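Putative sugar ABC transport system, substrate-binding protein (Bordetella parapertussis, PDB 5IX8) probably binds a sugar in the periplasm as the substrate-binding component of an ABC transport system. Local coordinates at residues Leu25-Asn28 and Phe29-Gly32; Asp39-Arg43 and Ser44-Val48; Asp89-Val92 and Ala93-Arg97; Glu164-Ala168 and Cys169-Leu173. All blocks are in the same frame, centred on the assembly; numbering follows the deposited sequence.

The four contacts come in series along the chain, each within a single helix or at one of its ends. Contacts 1 and 2 share helix 28-43, with contact 1 at its start and contact 2 at its end; their centres are 19 Å apart. Contact 3 lies on helix 89-97, about 25 Å from contact 2 between centres. Both helices pack against the parallel sheet of strands 47-53, 17-22, 77-80 and 101-105. Contact 4 joins the end of helix 154-168 to strand 172-173, an outermost strand of the other sheet. Contacts 2 and 4 lie on opposite sides of the chain's centre, 45 Å apart between centres. This two-sheet layout fits the two-lobed build of periplasmic binding proteins.

Contact 1. Residues Leu25-Asn28 and Phe29-Gly32; sequences LLDN and FYKG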
loop_
_atom_site.group_PDB
_atom_site.type_symbol
_atom_site.label_atom_id
_atom_site.label_comp_id
_atom_site.label_asym_id
_atom_site.label_seq_id
_atom_site.Cartn_x
_atom_site.Cartn_y
_atom_site.Cartn_z
ATOM N N LEU A 25 10.572 1.488 5.653
ATOM C CA LEU A 25 9.761 2.092 6.706
ATOM C C LEU A 25 9.773 3.618 6.639
ATOM O O LEU A 25 9.731 4.278 7.677
ATOM C CB LEU A 25 10.224 1.629 8.089
ATOM C CG LEU A 25 10.086 0.122 8.328
ATOM C CD1 LEU A 25 10.784 -0.260 9.631
ATOM C CD2 LEU A 25 8.636 -0.350 8.299
ATOM N N LEU A 26 9.837 4.195 5.429
ATOM C CA LEU A 26 9.973 5.637 5.265
ATOM C C LEU A 26 8.653 6.383 5.131
ATOM O O LEU A 26 8.663 7.616 5.232
ATOM C CB LEU A 26 10.845 5.946 4.044
ATOM C CG LEU A 26 12.244 5.360 4.219
ATOM C CD1 LEU A 26 13.046 5.643 2.944
ATOM C CD2 LEU A 26 12.951 5.900 5.491
ATOM N N ASP A 27 7.517 5.696 4.942
ATOM C CA ASP A 27 6.235 6.400 4.943
ATOM C C ASP A 27 5.276 5.740 5.921
ATOM O O ASP A 27 5.702 4.957 6.765
ATOM C CB ASP A 27 5.630 6.503 3.532
ATOM C CG ASP A 27 5.332 5.141 2.871
ATOM O OD1 ASP A 27 5.150 4.115 3.561
ATOM O OD2 ASP A 27 5.233 5.126 1.605
ATOM N N ASN A 28 3.997 6.083 5.888
ATOM C CA ASN A 28 3.110 5.508 6.882
ATOM C C ASN A 28 2.575 4.150 6.488
ATOM O O ASN A 28 1.888 3.522 7.304
ATOM C CB ASN A 28 1.916 6.430 7.157
ATOM C CG ASN A 28 2.290 7.579 8.038
ATOM O OD1 ASN A 28 3.286 7.495 8.779
ATOM N ND2 ASN A 28 1.522 8.672 7.970
ATOM N N PHE A 29 2.832 3.686 5.263
ATOM C CA PHE A 29 2.116 2.493 4.818
ATOM C C PHE A 29 2.752 1.231 5.379
ATOM O O PHE A 29 2.127 0.517 6.167
ATOM C CB PHE A 29 2.051 2.444 3.287
ATOM C CG PHE A 29 1.334 1.222 2.753
ATOM C CD1 PHE A 29 -0.024 1.036 3.015
ATOM C CD2 PHE A 29 2.024 0.232 2.053
ATOM C CE1 PHE A 29 -0.711 -0.095 2.552
ATOM C CE2 PHE A 29 1.343 -0.898 1.557
ATOM C CZ PHE A 29 -0.031 -1.056 1.809
ATOM N N TYR A 30 3.968 0.893 4.941
ATOM C CA TYR A 30 4.570 -0.312 5.518
ATOM C C TYR A 30 4.839 -0.139 7.000
ATOM O O TYR A 30 4.757 -1.118 7.763
ATOM C CB TYR A 30 5.884 -0.688 4.814
ATOM C CG TYR A 30 5.734 -0.803 3.310
ATOM C CD1 TYR A 30 5.022 -1.860 2.730
ATOM C CD2 TYR A 30 6.323 0.124 2.458
ATOM C CE1 TYR A 30 4.877 -1.952 1.336
ATOM C CE2 TYR A 30 6.156 0.027 1.043
ATOM C CZ TYR A 30 5.443 -1.021 0.513
ATOM O OH TYR A 30 5.250 -1.152 -0.836
ATOM N N LYS A 31 5.185 1.079 7.426
ATOM C CA LYS A 31 5.397 1.294 8.855
ATOM C C LYS A 31 4.096 1.083 9.628
ATOM O O LYS A 31 4.103 0.526 10.730
ATOM C CB LYS A 31 5.985 2.701 9.100
ATOM C CG LYS A 31 6.473 2.896 10.521
ATOM C CD LYS A 31 6.835 4.370 10.840
ATOM C CE LYS A 31 7.858 4.872 9.901
ATOM N NZ LYS A 31 8.237 6.302 10.133
ATOM N N GLY A 32 2.961 1.505 9.052
ATOM C CA GLY A 32 1.665 1.179 9.638
ATOM C C GLY A 32 1.410 -0.315 9.742
ATOM O O GLY A 32 0.925 -0.813 10.768
HETATM O O HOH W 1 10.910 5.842 9.228
HETATM O O HOH W 2 10.150 8.011 8.202
HETATM O O HOH W 3 6.571 2.853 5.234
#
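Asp27 OD1 accepts from Phe29 N at 2.9 Å, a capping bond at the start of helix 28-43. The N-H...O angle is 151°, and the amide comes from above the carboxylate plane. CG sits between the backbone N and the carbonyl carbon (chi1 61°), which turns OD1 forward, toward the first amides of the helix. The Asp27 and Phe29 side chains lie side by side and point the same way, with the carboxylate steeply turned against the ring. Water 3 adds to the cap, accepting from Asp27 N and Lys31 N; it lies close to OD1 and probably donates to it.

This is the N-cap of helix 28-43, the first helix after strand 17-22 in the periplasmic binding protein fold. Gly32 N donates to Asn28 O at 2.9 Å within that first turn. The polar end of Asn28 turns elsewhere, where ND2 donates to Met233 O. Asp27 touches Phe210 of helix 209-221.

Lys31 runs back over the loop. Its CG is anti to the backbone N, and the chain bends once, at chi3 (-57°). CB passes Asp27 O at 3.3 Å, and CE reaches 3.0 Å from Leu25 O. The NZ tip is bridged to Leu25 O by water 1, which accepts from NZ at 2.9 Å. Water 2 also accepts from NZ and donates weakly to Leu26 O. Leu25 covers the backbone of this turn with one branch: CD2 lies 3.7 Å from Lys31 CA. Phe29 CD2 lies over one face of the Tyr30 ring, offset toward the rim, and Tyr30 OH is hydrogen-bonded to Tyr57 OH.

Contact 2. Residues Asp39-Arg43 and Ser44-Val48; sequences DEARR and SNVEV
Ser44 and Ala41 meet where helix 28-43 gives way to strand 47-53. The Ser44 side chain can be followed outward. CB lies 3.3 Å from Glu40 O. OG is anti to the carbonyl carbon (chi1 -54°), which turns it back onto the last turn of the helix. There it donates to Glu40 O at 2.8 Å, tilted 32° from the carbonyl plane. The Glu40 carboxylate is engaged elsewhere, by salt bridges to Arg2 and Arg259 and a hydrogen bond from Gln263.

Ala41 O is gripped twice, from opposite faces of its plane. Ser44 N donates from well above the plane, while Val46 N makes a nearly linear N-H...O bond, 172°, at 3.1 Å. Apolar packing follows the turn: Ala41 CB touches Val46 CB at 3.8 Å and Val48 CG2 at 3.7 Å. This packs the turn and the first residues of strand 47-53 against the end of the helix, within the beta-alpha-beta unit of strands 17-22 and 47-53.

Asp39 pairs with both arginines. Arg43 grips OD2 side-on, through NE at 2.9 Å and through NH2, while Arg42 NH1 reaches OD1 at 3.3 Å. Arg259 adds a further salt bridge to OD2. The chemistry implies a helix end where the carbonyls of Glu40 and Ala41 are met by a serine hydroxyl and by turn amides, and a carboxylate probably kept ionised by the cations around it.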
loop_
_atom_site.group_PDB
_atom_site.type_symbol
_atom_site.label_atom_id
_atom_site.label_comp_id
_atom_site.label_asym_id
_atom_site.label_seq_id
_atom_site.Cartn_x
_atom_site.Cartn_y
_atom_site.Cartn_z
ATOM N N ASP A 39 1.644 -4.154 17.530
ATOM C CA ASP A 39 0.701 -3.816 18.581
ATOM C C ASP A 39 -0.386 -4.878 18.737
ATOM O O ASP A 39 -0.834 -5.153 19.856
ATOM C CB ASP A 39 0.076 -2.451 18.320
ATOM C CG ASP A 39 -0.779 -2.030 19.468
ATOM O OD1 ASP A 39 -0.184 -1.763 20.543
ATOM O OD2 ASP A 39 -2.024 -2.013 19.319
ATOM N N GLU A 40 -0.845 -5.473 17.642
ATOM C CA GLU A 40 -1.825 -6.536 17.810
ATOM C C GLU A 40 -1.187 -7.762 18.446
ATOM O O GLU A 40 -1.835 -8.462 19.232
ATOM C CB GLU A 40 -2.461 -6.877 16.452
ATOM C CG GLU A 40 -3.717 -7.716 16.631
ATOM C CD GLU A 40 -4.874 -6.951 17.259
ATOM O OE1 GLU A 40 -4.864 -5.693 17.323
ATOM O OE2 GLU A 40 -5.845 -7.632 17.657
ATOM N N ALA A 41 0.082 -8.041 18.135
ATOM C CA ALA A 41 0.714 -9.231 18.710
ATOM C C ALA A 41 0.782 -9.144 20.226
ATOM O O ALA A 41 0.581 -10.159 20.918
ATOM C CB ALA A 41 2.113 -9.441 18.133
ATOM N N ARG A 42 1.079 -7.957 20.767
ATOM C CA ARG A 42 1.186 -7.842 22.228
ATOM C C ARG A 42 -0.185 -7.861 22.898
ATOM O O ARG A 42 -0.259 -7.974 24.128
ATOM C CB ARG A 42 1.968 -6.583 22.592
ATOM C CG ARG A 42 1.243 -5.309 22.209
ATOM C CD ARG A 42 2.080 -4.058 22.520
ATOM N NE ARG A 42 2.034 -3.690 23.949
ATOM C CZ ARG A 42 1.096 -2.897 24.490
ATOM N NH1 ARG A 42 0.132 -2.385 23.720
ATOM N NH2 ARG A 42 1.122 -2.620 25.785
ATOM N N ARG A 43 -1.265 -7.748 22.120
ATOM C CA ARG A 43 -2.612 -7.951 22.629
ATOM C C ARG A 43 -3.033 -9.408 22.549
ATOM O O ARG A 43 -4.058 -9.794 23.144
ATOM C CB ARG A 43 -3.585 -7.097 21.826
ATOM C CG ARG A 43 -3.303 -5.631 21.949
ATOM C CD ARG A 43 -4.184 -4.918 20.957
ATOM N NE ARG A 43 -3.997 -3.476 20.900
ATOM C CZ ARG A 43 -4.886 -2.573 21.292
ATOM N NH1 ARG A 43 -6.040 -2.945 21.819
ATOM N NH2 ARG A 43 -4.623 -1.289 21.111
ATOM N N SER A 44 -2.256 -10.233 21.855
ATOM C CA SER A 44 -2.772 -11.507 21.383
ATOM C C SER A 44 -1.850 -12.688 21.654
ATOM O O SER A 44 -2.066 -13.759 21.074
ATOM C CB SER A 44 -3.047 -11.436 19.868
ATOM O OG SER A 44 -3.894 -10.332 19.543
ATOM N N ASN A 45 -0.812 -12.519 22.480
ATOM C CA ASN A 45 0.141 -13.595 22.800
ATOM C C ASN A 45 0.860 -14.127 21.555
ATOM O O ASN A 45 1.050 -15.339 21.387
ATOM C CB ASN A 45 -0.537 -14.737 23.554
ATOM C CG ASN A 45 0.483 -15.723 24.108
ATOM O OD1 ASN A 45 1.555 -15.313 24.591
ATOM N ND2 ASN A 45 0.165 -17.019 24.046
ATOM N N VAL A 46 1.266 -13.222 20.675
ATOM C CA VAL A 46 2.011 -13.564 19.468
ATOM C C VAL A 46 3.365 -12.894 19.572
ATOM O O VAL A 46 3.464 -11.749 20.042
ATOM C CB VAL A 46 1.268 -13.120 18.189
ATOM C CG1 VAL A 46 2.176 -13.231 16.964
ATOM C CG2 VAL A 46 0.004 -14.002 18.018
ATOM N N GLU A 47 4.415 -13.602 19.151
ATOM C CA GLU A 47 5.772 -13.070 19.214
ATOM C C GLU A 47 6.209 -12.613 17.830
ATOM O O GLU A 47 6.140 -13.385 16.865
ATOM C CB GLU A 47 6.737 -14.133 19.730
ATOM C CG GLU A 47 8.146 -13.651 19.872
ATOM C CD GLU A 47 9.084 -14.751 20.328
ATOM O OE1 GLU A 47 8.594 -15.830 20.715
ATOM O OE2 GLU A 47 10.313 -14.541 20.296
ATOM N N VAL A 48 6.646 -11.363 17.727
ATOM C CA VAL A 48 7.253 -10.848 16.507
ATOM C C VAL A 48 8.755 -10.924 16.714
ATOM O O VAL A 48 9.325 -10.186 17.527
ATOM C CB VAL A 48 6.798 -9.420 16.208
ATOM C CG1 VAL A 48 7.453 -8.889 14.897
ATOM C CG2 VAL A 48 5.256 -9.380 16.177
#

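Contact 3. Residues Asp89-Val92 and Ala93-Arg97; sequences DPVV and ADLAR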
loop_
_atom_site.group_PDB
_atom_site.type_symbol
_atom_site.label_atom_id
_atom_site.label_comp_id
_atom_site.label_asym_id
_atom_site.label_seq_id
_atom_site.Cartn_x
_atom_site.Cartn_y
_atom_site.Cartn_z
ATOM N N ASP A 89 8.671 -16.764 -5.704
ATOM C CA ASP A 89 8.068 -18.086 -5.550
ATOM C C ASP A 89 9.076 -19.116 -5.038
ATOM O O ASP A 89 8.706 -19.894 -4.146
ATOM C CB ASP A 89 7.400 -18.535 -6.856
ATOM C CG ASP A 89 6.505 -19.747 -6.672
ATOM O OD1 ASP A 89 5.478 -19.631 -5.990
ATOM O OD2 ASP A 89 6.830 -20.820 -7.229
ATOM N N PRO A 90 10.336 -19.169 -5.501
ATOM C CA PRO A 90 11.254 -20.190 -4.946
ATOM C C PRO A 90 11.462 -20.071 -3.454
ATOM O O PRO A 90 11.507 -21.098 -2.759
ATOM C CB PRO A 90 12.564 -19.961 -5.717
ATOM C CG PRO A 90 12.111 -19.348 -7.006
ATOM C CD PRO A 90 10.948 -18.456 -6.642
ATOM N N VAL A 91 11.604 -18.856 -2.928
ATOM C CA VAL A 91 11.853 -18.740 -1.496
ATOM C C VAL A 91 10.587 -19.019 -0.705
ATOM O O VAL A 91 10.646 -19.608 0.378
ATOM C CB VAL A 91 12.472 -17.375 -1.128
ATOM C CG1 VAL A 91 11.518 -16.216 -1.339
ATOM C CG2 VAL A 91 12.945 -17.406 0.308
ATOM N N VAL A 92 9.423 -18.623 -1.220
ATOM C CA VAL A 92 8.174 -18.973 -0.531
ATOM C C VAL A 92 8.011 -20.485 -0.498
ATOM O O VAL A 92 7.632 -21.073 0.527
ATOM C CB VAL A 92 6.970 -18.286 -1.208
ATOM C CG1 VAL A 92 5.631 -18.778 -0.609
ATOM C CG2 VAL A 92 7.047 -16.756 -1.079
ATOM N N ALA A 93 8.323 -21.143 -1.616
ATOM C CA ALA A 93 8.216 -22.590 -1.677
ATOM C C ALA A 93 9.188 -23.253 -0.708
ATOM O O ALA A 93 8.849 -24.250 -0.057
ATOM C CB ALA A 93 8.487 -23.039 -3.106
ATOM N N ASP A 94 10.394 -22.705 -0.600
ATOM C CA ASP A 94 11.400 -23.246 0.309
ATOM C C ASP A 94 10.982 -23.092 1.766
ATOM O O ASP A 94 11.149 -24.017 2.575
ATOM C CB ASP A 94 12.722 -22.533 0.060
ATOM C CG ASP A 94 13.823 -23.015 0.979
ATOM O OD1 ASP A 94 13.972 -24.247 1.148
ATOM O OD2 ASP A 94 14.555 -22.173 1.516
ATOM N N LEU A 95 10.437 -21.926 2.126
ATOM C CA LEU A 95 9.924 -21.776 3.482
ATOM C C LEU A 95 8.810 -22.774 3.754
ATOM O O LEU A 95 8.782 -23.404 4.818
ATOM C CB LEU A 95 9.451 -20.342 3.704
ATOM C CG LEU A 95 10.527 -19.440 4.315
ATOM C CD1 LEU A 95 11.848 -19.483 3.585
ATOM C CD2 LEU A 95 9.967 -18.004 4.347
ATOM N N ALA A 96 7.895 -22.958 2.790
ATOM C CA ALA A 96 6.776 -23.870 3.014
ATOM C C ALA A 96 7.259 -25.302 3.220
ATOM O O ALA A 96 6.665 -26.045 4.010
ATOM C CB ALA A 96 5.781 -23.800 1.850
ATOM N N ARG A 97 8.329 -25.715 2.517
ATOM C CA ARG A 97 8.829 -27.064 2.734
ATOM C C ARG A 97 9.367 -27.226 4.140
ATOM O O ARG A 97 9.410 -28.351 4.641
ATOM C CB ARG A 97 9.917 -27.424 1.707
ATOM C CG ARG A 97 9.377 -27.574 0.270
ATOM C CD ARG A 97 10.417 -28.180 -0.683
ATOM N NE ARG A 97 11.584 -27.314 -0.853
ATOM C CZ ARG A 97 11.714 -26.381 -1.803
ATOM N NH1 ARG A 97 12.823 -25.661 -1.871
ATOM N NH2 ARG A 97 10.744 -26.157 -2.675
HETATM O O HOH W 4 12.192 -23.523 -3.807
#
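Val91 and Leu95, one helical turn apart, lie side by side and point the same way. The branches that meet are Val91 CG2 and Leu95 CD1, 4.0 Å apart. Val91 CG2 is anti to the backbone N, which carries it along the helix towards Leu95. Leu95 CD1 also rests 3.4 Å from Val91 O. Both side chains press on helix 60-73, where they touch Gln68, and Leu95 also touches Thr102 of strand 101-105.

Helix 89-97 is the connecting helix of a beta-alpha-beta unit between strands 77-80 and 101-105. Its i to i+4 bonds are regular: Ala93 N donates to Asp89 O at 2.8 Å and Leu95 N to Val91 O at 2.9 Å.

Arg97 and Asp94 are arranged quite differently. Arg97 folds back along the helix, and one face of its guanidinium, toward its rim, lies over Asp94 CA and Ala93 O. NH1 makes a long salt bridge to Asp94 OD1 at 3.5 Å. Water 4, at the edge of the guanidinium and in its plane, accepts from NH1 at 3.0 Å and donates to Pro90 O at 2.7 Å. The other carboxylate oxygen of Asp94, OD2, forms a salt bridge with Lys71 and a hydrogen bond with Gln68.

Contact 4. Residues Glu164-Ala168 and Cys169-Leu173; sequences EVASA and CGAKL
Ala166 O takes the main backbone bonds of this contact. Ala171 N donates to it at 3.1 Å, with an N-H...O angle of 152°. Cys169 N reaches the same oxygen from the opposite face of its plane, at 3.2 Å. Gly170 N donates to Ser167 O at 3.1 Å, from well above the carbonyl plane. A weak bond also runs from Cys169 N to Val165 O.

The apolar contacts centre on Ala166 CB. It touches Leu173 CD1 at 3.8 Å and Ala171 CB at 4.3 Å. Ala166 and Ala171 also touch Leu133 of helix 122-135.

The covalent link is at Cys169. Its SG sits between the backbone N and the carbonyl carbon (chi1 72°), 3.5 Å from Ala166 O. It forms the disulfide with Cys134, which ties this turn to helix 122-135.

Gly170 has a positive phi (89°), at which a CB would press on the preceding carbonyl. It is the C-prime residue of a Schellman motif, defined by the bonds Ala171 N to Ala166 O and Gly170 N to Ser167 O. The motif ends helix 154-168 and turns the chain into strand 172-173, an outermost strand of its sheet, in a beta-alpha-beta unit with strand 142-145.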
loop_
_atom_site.group_PDB
_atom_site.type_symbol
_atom_site.label_atom_id
_atom_site.label_comp_id
_atom_site.label_asym_id
_atom_site.label_seq_id
_atom_site.Cartn_x
_atom_site.Cartn_y
_atom_site.Cartn_z
ATOM N N GLU A 164 -9.336 3.901 -16.647
ATOM C CA GLU A 164 -10.672 3.453 -17.042
ATOM C C GLU A 164 -11.718 4.488 -16.650
ATOM O O GLU A 164 -12.508 4.939 -17.477
ATOM C CB GLU A 164 -10.986 2.099 -16.385
ATOM C CG GLU A 164 -12.405 1.595 -16.662
ATOM C CD GLU A 164 -12.703 0.292 -15.913
ATOM O OE1 GLU A 164 -12.002 -0.710 -16.167
ATOM O OE2 GLU A 164 -13.627 0.256 -15.077
ATOM N N VAL A 165 -11.678 4.939 -15.397
ATOM C CA VAL A 165 -12.720 5.831 -14.921
ATOM C C VAL A 165 -12.507 7.232 -15.465
ATOM O O VAL A 165 -13.466 7.890 -15.891
ATOM C CB VAL A 165 -12.759 5.796 -13.383
ATOM C CG1 VAL A 165 -13.679 6.879 -12.849
ATOM C CG2 VAL A 165 -13.225 4.413 -12.907
ATOM N N ALA A 166 -11.245 7.692 -15.498
ATOM C CA ALA A 166 -10.958 9.039 -16.004
ATOM C C ALA A 166 -11.277 9.166 -17.493
ATOM O O ALA A 166 -11.885 10.151 -17.918
ATOM C CB ALA A 166 -9.502 9.399 -15.741
ATOM N N SER A 167 -10.890 8.180 -18.296
ATOM C CA SER A 167 -11.235 8.209 -19.714
ATOM C C SER A 167 -12.737 8.243 -19.930
ATOM O O SER A 167 -13.229 8.883 -20.873
ATOM C CB SER A 167 -10.644 6.987 -20.419
ATOM O OG SER A 167 -9.239 6.933 -20.200
ATOM N N ALA A 168 -13.488 7.542 -19.084
ATOM C CA ALA A 168 -14.919 7.442 -19.307
ATOM C C ALA A 168 -15.624 8.778 -19.101
ATOM O O ALA A 168 -16.699 8.989 -19.667
ATOM C CB ALA A 168 -15.523 6.367 -18.400
ATOM N N CYS A 169 -15.065 9.684 -18.301
ATOM C CA CYS A 169 -15.690 10.991 -18.146
ATOM C C CYS A 169 -15.057 12.051 -19.044
ATOM O O CYS A 169 -15.373 13.235 -18.911
ATOM C CB CYS A 169 -15.675 11.437 -16.684
ATOM S SG CYS A 169 -14.088 11.945 -15.960
ATOM N N GLY A 170 -14.188 11.658 -19.963
ATOM C CA GLY A 170 -13.663 12.591 -20.937
ATOM C C GLY A 170 -12.408 13.318 -20.526
ATOM O O GLY A 170 -12.035 14.298 -21.187
ATOM N N ALA A 171 -11.730 12.873 -19.474
ATOM C CA ALA A 171 -10.459 13.488 -19.141
ATOM C C ALA A 171 -9.390 13.009 -20.121
ATOM O O ALA A 171 -9.478 11.914 -20.693
ATOM C CB ALA A 171 -10.071 13.164 -17.697
ATOM N N LYS A 172 -8.401 13.864 -20.355
ATOM C CA LYS A 172 -7.342 13.622 -21.339
ATOM C C LYS A 172 -6.038 13.362 -20.588
ATOM O O LYS A 172 -5.393 14.289 -20.105
ATOM C CB LYS A 172 -7.211 14.804 -22.288
ATOM C CG LYS A 172 -8.553 15.230 -22.910
ATOM C CD LYS A 172 -8.416 16.475 -23.766
ATOM C CE LYS A 172 -9.540 16.544 -24.794
ATOM N NZ LYS A 172 -9.523 17.821 -25.578
ATOM N N LEU A 173 -5.654 12.100 -20.498
ATOM C CA LEU A 173 -4.466 11.695 -19.756
ATOM C C LEU A 173 -3.238 11.674 -20.651
ATOM O O LEU A 173 -3.338 11.339 -21.836
ATOM C CB LEU A 173 -4.669 10.292 -19.161
ATOM C CG LEU A 173 -5.381 10.144 -17.809
ATOM C CD1 LEU A 173 -6.723 10.872 -17.806
ATOM C CD2 LEU A 173 -5.588 8.655 -17.471
#